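Local coordinates for putative cobalamin synthesis related protein (Corynebacterium diphtheriae, PDB 2NPN) that binds S-adenosylmethionine and probably acts as a methyltransferase in cobalamin biosynthesis, consistent with a precorrin-6A synthase (deacetylating) role, at residues A[13-18]-A[48-53]; A[113-118]-A[141-146]. One frame throughout, in Å; residues are numbered along the deposited sequence.

Contact 1 of 2, residues A[13-18]-A[48-53]; sequences GSPEFL and RQKIVD
Ile51 and Pro15 bury the most surface here; Lys50 and Leu18 add equal shares. Residues 13-18 belong to the loop between strand 3-9 and helix 20-28. Residues 48-53 lie on helix 42-55. The backbones come closest at Pro15 and Ile51, whose CA atoms are 5.8 Å apart. The two branches of Ile51 serve different partners. Ile51 CG2, anti to the backbone N, meets Leu18 CD1 at 3.6 Å. Ile51 CG1 lies more loosely against the proline, 4.4 Å from Pro15 CB. Ile51 thus receives Pro15 and Leu18 together.

Lys50 reaches Pro15 with its aliphatic end. Its chain leaves the helix extended, then bends at chi3 (86°) and again at chi4. This brings Lys50 CE against CG and CD of the proline, 3.3 Å from Pro15 CG, which is tight for two carbons. The two side chains cross at about a right angle. Lys50 NZ also lies 3.8 Å from Pro15 CD.

Ser14 OG accepts from Glu16 N at 3.0 Å, an ST turn at the start of the short 3-10 segment 15-17.

The contact packs the loop after strand 3-9 on helix 42-55. Val52 of that helix touches Ile61 and Ile32 of the parallel sheet. No hydrogen bond joins the two segments. The contact therefore rests on van der Waals packing, with an apolar centre at Ile51 and an exposed lysine along its border.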
loop_
_atom_site.group_PDB
_atom_site.type_symbol
_atom_site.label_atom_id
_atom_site.label_comp_id
_atom_site.label_asym_id
_atom_site.label_seq_id
_atom_site.Cartn_x
_atom_site.Cartn_y
_atom_site.Cartn_z
ATOM N N GLY A 13 -5.864 -5.789 -3.209
ATOM C CA GLY A 13 -6.438 -7.134 -3.306
ATOM C C GLY A 13 -7.395 -7.496 -4.455
ATOM O O GLY A 13 -7.408 -8.687 -4.843
ATOM N N SER A 14 -8.188 -6.534 -4.975
ATOM C CA SER A 14 -9.242 -6.781 -5.986
ATOM C C SER A 14 -9.407 -5.698 -7.058
ATOM O O SER A 14 -9.426 -4.518 -6.704
ATOM C CB SER A 14 -10.600 -6.879 -5.289
ATOM O OG SER A 14 -11.651 -6.779 -6.252
ATOM N N PRO A 15 -9.611 -6.080 -8.343
ATOM C CA PRO A 15 -9.891 -5.073 -9.397
ATOM C C PRO A 15 -11.147 -4.210 -9.163
ATOM O O PRO A 15 -11.223 -3.114 -9.742
ATOM C CB PRO A 15 -10.068 -5.900 -10.675
ATOM C CG PRO A 15 -9.517 -7.216 -10.379
ATOM C CD PRO A 15 -9.597 -7.447 -8.908
ATOM N N GLU A 16 -12.074 -4.690 -8.327
ATOM C CA GLU A 16 -13.363 -4.000 -8.059
ATOM C C GLU A 16 -13.145 -2.688 -7.300
ATOM O O GLU A 16 -13.997 -1.820 -7.309
ATOM C CB GLU A 16 -14.352 -4.893 -7.275
ATOM C CG GLU A 16 -14.016 -5.104 -5.757
ATOM C CD GLU A 16 -14.951 -6.074 -5.022
ATOM O OE1 GLU A 16 -16.048 -6.437 -5.560
ATOM O OE2 GLU A 16 -14.562 -6.462 -3.881
ATOM N N PHE A 17 -11.997 -2.538 -6.642
ATOM C CA PHE A 17 -11.739 -1.306 -5.875
ATOM C C PHE A 17 -11.216 -0.137 -6.727
ATOM O O PHE A 17 -11.050 0.967 -6.201
ATOM C CB PHE A 17 -10.721 -1.565 -4.740
ATOM C CG PHE A 17 -11.215 -2.525 -3.668
ATOM C CD1 PHE A 17 -12.403 -2.311 -2.982
ATOM C CD2 PHE A 17 -10.436 -3.624 -3.300
ATOM C CE1 PHE A 17 -12.841 -3.199 -1.995
ATOM C CE2 PHE A 17 -10.861 -4.501 -2.335
ATOM C CZ PHE A 17 -12.050 -4.330 -1.683
ATOM N N LEU A 18 -10.913 -0.350 -8.000
ATOM C CA LEU A 18 -10.427 0.722 -8.879
ATOM C C LEU A 18 -11.461 1.815 -9.033
ATOM O O LEU A 18 -12.658 1.518 -9.197
ATOM C CB LEU A 18 -10.096 0.207 -10.287
ATOM C CG LEU A 18 -8.795 -0.554 -10.417
ATOM C CD1 LEU A 18 -8.685 -1.029 -11.888
ATOM C CD2 LEU A 18 -7.600 0.285 -10.025
ATOM N N ARG A 48 -1.630 -7.337 -10.196
ATOM C CA ARG A 48 -1.384 -6.064 -10.821
ATOM C C ARG A 48 -1.491 -6.175 -12.342
ATOM O O ARG A 48 -2.061 -5.315 -13.007
ATOM C CB ARG A 48 -0.012 -5.542 -10.415
ATOM C CG ARG A 48 0.214 -4.155 -10.927
ATOM C CD ARG A 48 1.400 -3.545 -10.279
ATOM N NE ARG A 48 2.612 -4.207 -10.677
ATOM C CZ ARG A 48 3.736 -4.154 -9.997
ATOM N NH1 ARG A 48 3.812 -3.451 -8.849
ATOM N NH2 ARG A 48 4.783 -4.792 -10.477
ATOM N N GLN A 49 -0.921 -7.257 -12.888
ATOM C CA GLN A 49 -1.007 -7.498 -14.334
ATOM C C GLN A 49 -2.460 -7.692 -14.770
ATOM O O GLN A 49 -2.847 -7.237 -15.851
ATOM C CB GLN A 49 -0.143 -8.705 -14.703
ATOM C CG GLN A 49 -0.038 -8.978 -16.206
ATOM C CD GLN A 49 0.624 -7.823 -16.958
ATOM O OE1 GLN A 49 -0.042 -7.032 -17.647
ATOM N NE2 GLN A 49 1.951 -7.708 -16.802
ATOM N N LYS A 50 -3.260 -8.344 -13.924
ATOM C CA LYS A 50 -4.690 -8.567 -14.191
ATOM C C LYS A 50 -5.447 -7.237 -14.264
ATOM O O LYS A 50 -6.313 -7.059 -15.106
ATOM C CB LYS A 50 -5.311 -9.469 -13.111
ATOM C CG LYS A 50 -6.755 -9.909 -13.341
ATOM C CD LYS A 50 -7.265 -10.843 -12.192
ATOM C CE LYS A 50 -7.813 -10.020 -11.001
ATOM N NZ LYS A 50 -7.547 -10.535 -9.595
ATOM N N ILE A 51 -5.095 -6.300 -13.401
ATOM C CA ILE A 51 -5.712 -4.958 -13.446
ATOM C C ILE A 51 -5.413 -4.220 -14.749
ATOM O O ILE A 51 -6.328 -3.705 -15.434
ATOM C CB ILE A 51 -5.220 -4.124 -12.267
ATOM C CG1 ILE A 51 -5.857 -4.644 -10.991
ATOM C CG2 ILE A 51 -5.522 -2.623 -12.480
ATOM C CD1 ILE A 51 -5.295 -4.007 -9.740
ATOM N N VAL A 52 -4.140 -4.228 -15.123
ATOM C CA VAL A 52 -3.653 -3.621 -16.360
ATOM C C VAL A 52 -4.200 -4.333 -17.622
ATOM O O VAL A 52 -4.578 -3.657 -18.588
ATOM C CB VAL A 52 -2.089 -3.573 -16.382
ATOM C CG1 VAL A 52 -1.551 -3.214 -17.788
ATOM C CG2 VAL A 52 -1.607 -2.572 -15.337
ATOM N N ASP A 53 -4.249 -5.671 -17.604
ATOM C CA ASP A 53 -4.820 -6.468 -18.708
ATOM C C ASP A 53 -6.275 -6.105 -18.954
ATOM O O ASP A 53 -6.753 -6.102 -20.113
ATOM C CB ASP A 53 -4.713 -7.973 -18.421
ATOM C CG ASP A 53 -3.303 -8.513 -18.632
ATOM O OD1 ASP A 53 -2.498 -7.786 -19.244
ATOM O OD2 ASP A 53 -3.003 -9.660 -18.215
#

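Contact 2 of 2, residues A[113-118]-A[141-146]; sequences PSLYDS and GITAVQ. With SAM (S-adenosylmethionine), chain C.
This is a small apolar contact between two loops that hold the amino acid end of S-adenosylmethionine. Residues 113-118 follow strand 104-109, and residues 141-146 follow strand 134-139 and enter helix 144-152. Leu115 CD2 touches Thr143 CG2 at 3.8 Å, the two side chains crossing at about a right angle. Leu115 CD2 also lies 4.4 Å from Val145 CG2. The leucine CG stands anti to its own N (chi1 179°), which carries the branch across to the other loop.

The ligand bridges the pair through backbone atoms. The ligand N donates to Leu115 O at 2.8 Å. The ligand carboxylate O accepts from Ala144 N at 2.9 Å, nearly straight at 175°. Thr143 CG2 lies 3.4 Å from the other ligand oxygen, OXT. Ala144 CB packs on one face of the adenine, 3.5 Å from ligand C4.

Thr143 is the N-cap of helix 144-152. Thr143 OG1 accepts from Gln146 N at 3.1 Å. Because Ala144 N opens this helix, the carboxylate sits at the helix N-terminus, where the helix dipole would probably favour its charge. Asp112 binds Gly141 N and Ser114 OG, tying the two loops together. The arrangement belongs to the S-adenosylmethionine pocket of the tetrapyrrole methylase family.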
loop_
_atom_site.group_PDB
_atom_site.type_symbol
_atom_site.label_atom_id
_atom_site.label_comp_id
_atom_site.label_asym_id
_atom_site.label_seq_id
_atom_site.Cartn_x
_atom_site.Cartn_y
_atom_site.Cartn_z
ATOM N N PRO A 113 -1.687 6.362 -3.034
ATOM C CA PRO A 113 -0.298 6.788 -3.119
ATOM C C PRO A 113 0.220 7.551 -1.912
ATOM O O PRO A 113 1.451 7.665 -1.718
ATOM C CB PRO A 113 -0.274 7.682 -4.393
ATOM C CG PRO A 113 -1.492 7.294 -5.141
ATOM C CD PRO A 113 -2.512 6.898 -4.138
ATOM N N SER A 114 -0.693 8.104 -1.119
ATOM C CA SER A 114 -0.273 8.971 -0.011
ATOM C C SER A 114 0.246 8.221 1.209
ATOM O O SER A 114 0.918 8.843 2.076
ATOM C CB SER A 114 -1.462 9.805 0.482
ATOM O OG SER A 114 -2.418 8.992 1.155
ATOM N N LEU A 115 -0.082 6.929 1.308
ATOM C CA LEU A 115 -0.015 6.230 2.597
ATOM C C LEU A 115 1.138 5.196 2.648
ATOM O O LEU A 115 1.098 4.164 1.996
ATOM C CB LEU A 115 -1.362 5.572 2.900
ATOM C CG LEU A 115 -1.434 4.791 4.209
ATOM C CD1 LEU A 115 -1.209 5.687 5.418
ATOM C CD2 LEU A 115 -2.795 4.094 4.270
ATOM N N TYR A 116 2.122 5.472 3.487
ATOM C CA TYR A 116 3.284 4.571 3.654
ATOM C C TYR A 116 3.777 4.027 2.313
ATOM O O TYR A 116 3.969 2.810 2.131
ATOM C CB TYR A 116 3.016 3.437 4.657
ATOM C CG TYR A 116 2.779 3.922 6.069
ATOM C CD1 TYR A 116 3.722 4.713 6.729
ATOM C CD2 TYR A 116 1.616 3.638 6.737
ATOM C CE1 TYR A 116 3.532 5.192 8.027
ATOM C CE2 TYR A 116 1.408 4.107 8.028
ATOM C CZ TYR A 116 2.364 4.894 8.679
ATOM O OH TYR A 116 2.124 5.401 9.938
ATOM N N ASP A 117 4.046 4.940 1.404
ATOM C CA ASP A 117 4.572 4.595 0.078
ATOM C C ASP A 117 5.548 5.656 -0.374
ATOM O O ASP A 117 5.297 6.851 -0.164
ATOM C CB ASP A 117 3.421 4.458 -0.935
ATOM C CG ASP A 117 3.888 3.906 -2.244
ATOM O OD1 ASP A 117 3.933 2.673 -2.382
ATOM O OD2 ASP A 117 4.280 4.714 -3.122
ATOM N N SER A 118 6.638 5.235 -1.026
ATOM C CA SER A 118 7.721 6.163 -1.379
ATOM C C SER A 118 7.664 6.668 -2.823
ATOM O O SER A 118 8.501 7.496 -3.227
ATOM C CB SER A 118 9.073 5.483 -1.157
ATOM O OG SER A 118 9.163 4.324 -1.953
ATOM N N GLY A 141 -6.667 5.919 -4.278
ATOM C CA GLY A 141 -7.199 4.575 -4.328
ATOM C C GLY A 141 -7.563 4.103 -2.933
ATOM O O GLY A 141 -7.221 4.719 -1.944
ATOM N N ILE A 142 -8.205 2.947 -2.907
ATOM C CA ILE A 142 -8.680 2.342 -1.675
ATOM C C ILE A 142 -7.527 1.730 -0.884
ATOM O O ILE A 142 -6.852 0.807 -1.328
ATOM C CB ILE A 142 -9.755 1.278 -1.974
ATOM C CG1 ILE A 142 -10.948 1.912 -2.679
ATOM C CG2 ILE A 142 -10.199 0.597 -0.710
ATOM C CD1 ILE A 142 -11.618 3.059 -1.977
ATOM N N THR A 143 -7.370 2.171 0.350
ATOM C CA THR A 143 -6.289 1.722 1.212
ATOM C C THR A 143 -6.616 0.385 1.921
ATOM O O THR A 143 -7.772 -0.007 2.050
ATOM C CB THR A 143 -6.006 2.773 2.334
ATOM O OG1 THR A 143 -7.110 2.800 3.252
ATOM C CG2 THR A 143 -5.704 4.194 1.793
ATOM N N ALA A 144 -5.581 -0.301 2.395
ATOM C CA ALA A 144 -5.767 -1.529 3.159
ATOM C C ALA A 144 -6.630 -1.273 4.415
ATOM O O ALA A 144 -7.423 -2.109 4.847
ATOM C CB ALA A 144 -4.395 -2.116 3.538
ATOM N N VAL A 145 -6.444 -0.100 5.025
ATOM C CA VAL A 145 -7.252 0.294 6.202
ATOM C C VAL A 145 -8.740 0.311 5.876
ATOM O O VAL A 145 -9.593 -0.155 6.650
ATOM C CB VAL A 145 -6.827 1.703 6.710
ATOM C CG1 VAL A 145 -7.638 2.108 7.929
ATOM C CG2 VAL A 145 -5.314 1.760 7.002
ATOM N N GLN A 146 -9.078 0.898 4.739
ATOM C CA GLN A 146 -10.502 0.966 4.337
ATOM C C GLN A 146 -11.062 -0.405 4.028
ATOM O O GLN A 146 -12.249 -0.680 4.280
ATOM C CB GLN A 146 -10.626 1.883 3.124
ATOM C CG GLN A 146 -10.490 3.320 3.460
ATOM C CD GLN A 146 -10.357 4.146 2.186
ATOM O OE1 GLN A 146 -11.319 4.773 1.739
ATOM N NE2 GLN A 146 -9.181 4.149 1.599
HETATM N N SAM C . -0.277 2.557 0.151
HETATM C CA SAM C . -0.788 1.325 0.826
HETATM C C SAM C . -2.239 1.480 1.242
HETATM O O SAM C . -2.817 0.515 1.812
HETATM O OXT SAM C . -2.842 2.538 0.973
HETATM C CB SAM C . 0.098 0.964 2.032
HETATM C CG SAM C . 1.514 0.526 1.655
HETATM S SD SAM C . 2.570 -0.036 3.035
HETATM C CE SAM C . 4.081 -0.272 2.057
HETATM C "C5'" SAM C . 2.267 -1.821 3.281
HETATM C "C4'" SAM C . 1.367 -2.149 4.485
HETATM O "O4'" SAM C . 0.040 -1.955 4.126
HETATM C "C3'" SAM C . 1.418 -3.602 4.961
HETATM O "O3'" SAM C . 2.503 -3.850 5.819
HETATM C "C2'" SAM C . 0.087 -3.794 5.637
HETATM O "O2'" SAM C . 0.091 -3.136 6.892
HETATM C "C1'" SAM C . -0.765 -3.007 4.664
HETATM N N9 SAM C . -1.329 -3.841 3.580
HETATM C C8 SAM C . -1.179 -3.600 2.224
HETATM N N7 SAM C . -1.882 -4.488 1.516
HETATM C C5 SAM C . -2.536 -5.286 2.412
HETATM C C6 SAM C . -3.447 -6.322 2.260
HETATM N N6 SAM C . -3.845 -6.759 1.038
HETATM N N1 SAM C . -3.957 -6.939 3.396
HETATM C C2 SAM C . -3.616 -6.467 4.649
HETATM N N3 SAM C . -2.725 -5.441 4.805
HETATM C C4 SAM C . -2.204 -4.833 3.711
#

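In the fold
Three of the four segments lie after strands 3-9, 104-109 and 134-139 of the parallel sheet; 48-53 lies on helix 42-55, after strand 31-35. The centres of the two contacts are about 15 Å apart. They meet directly where Phe17 O of contact 1 packs on Ile142 CG1 of contact 2, at 3.6 Å. A hydrogen bond between Ile142 O and Thr12 OG1 adds a link just before residues 13-18. Contact 2 lines the ligand pocket itself. Contact 1 is one step removed: the Ile51 side chain is about 11 Å from the bound S-adenosylmethionine. Asp112, Trp110, Asp243, Thr244, Leu208 and Leu186 also hydrogen-bond the ligand, which lies between the two sheets.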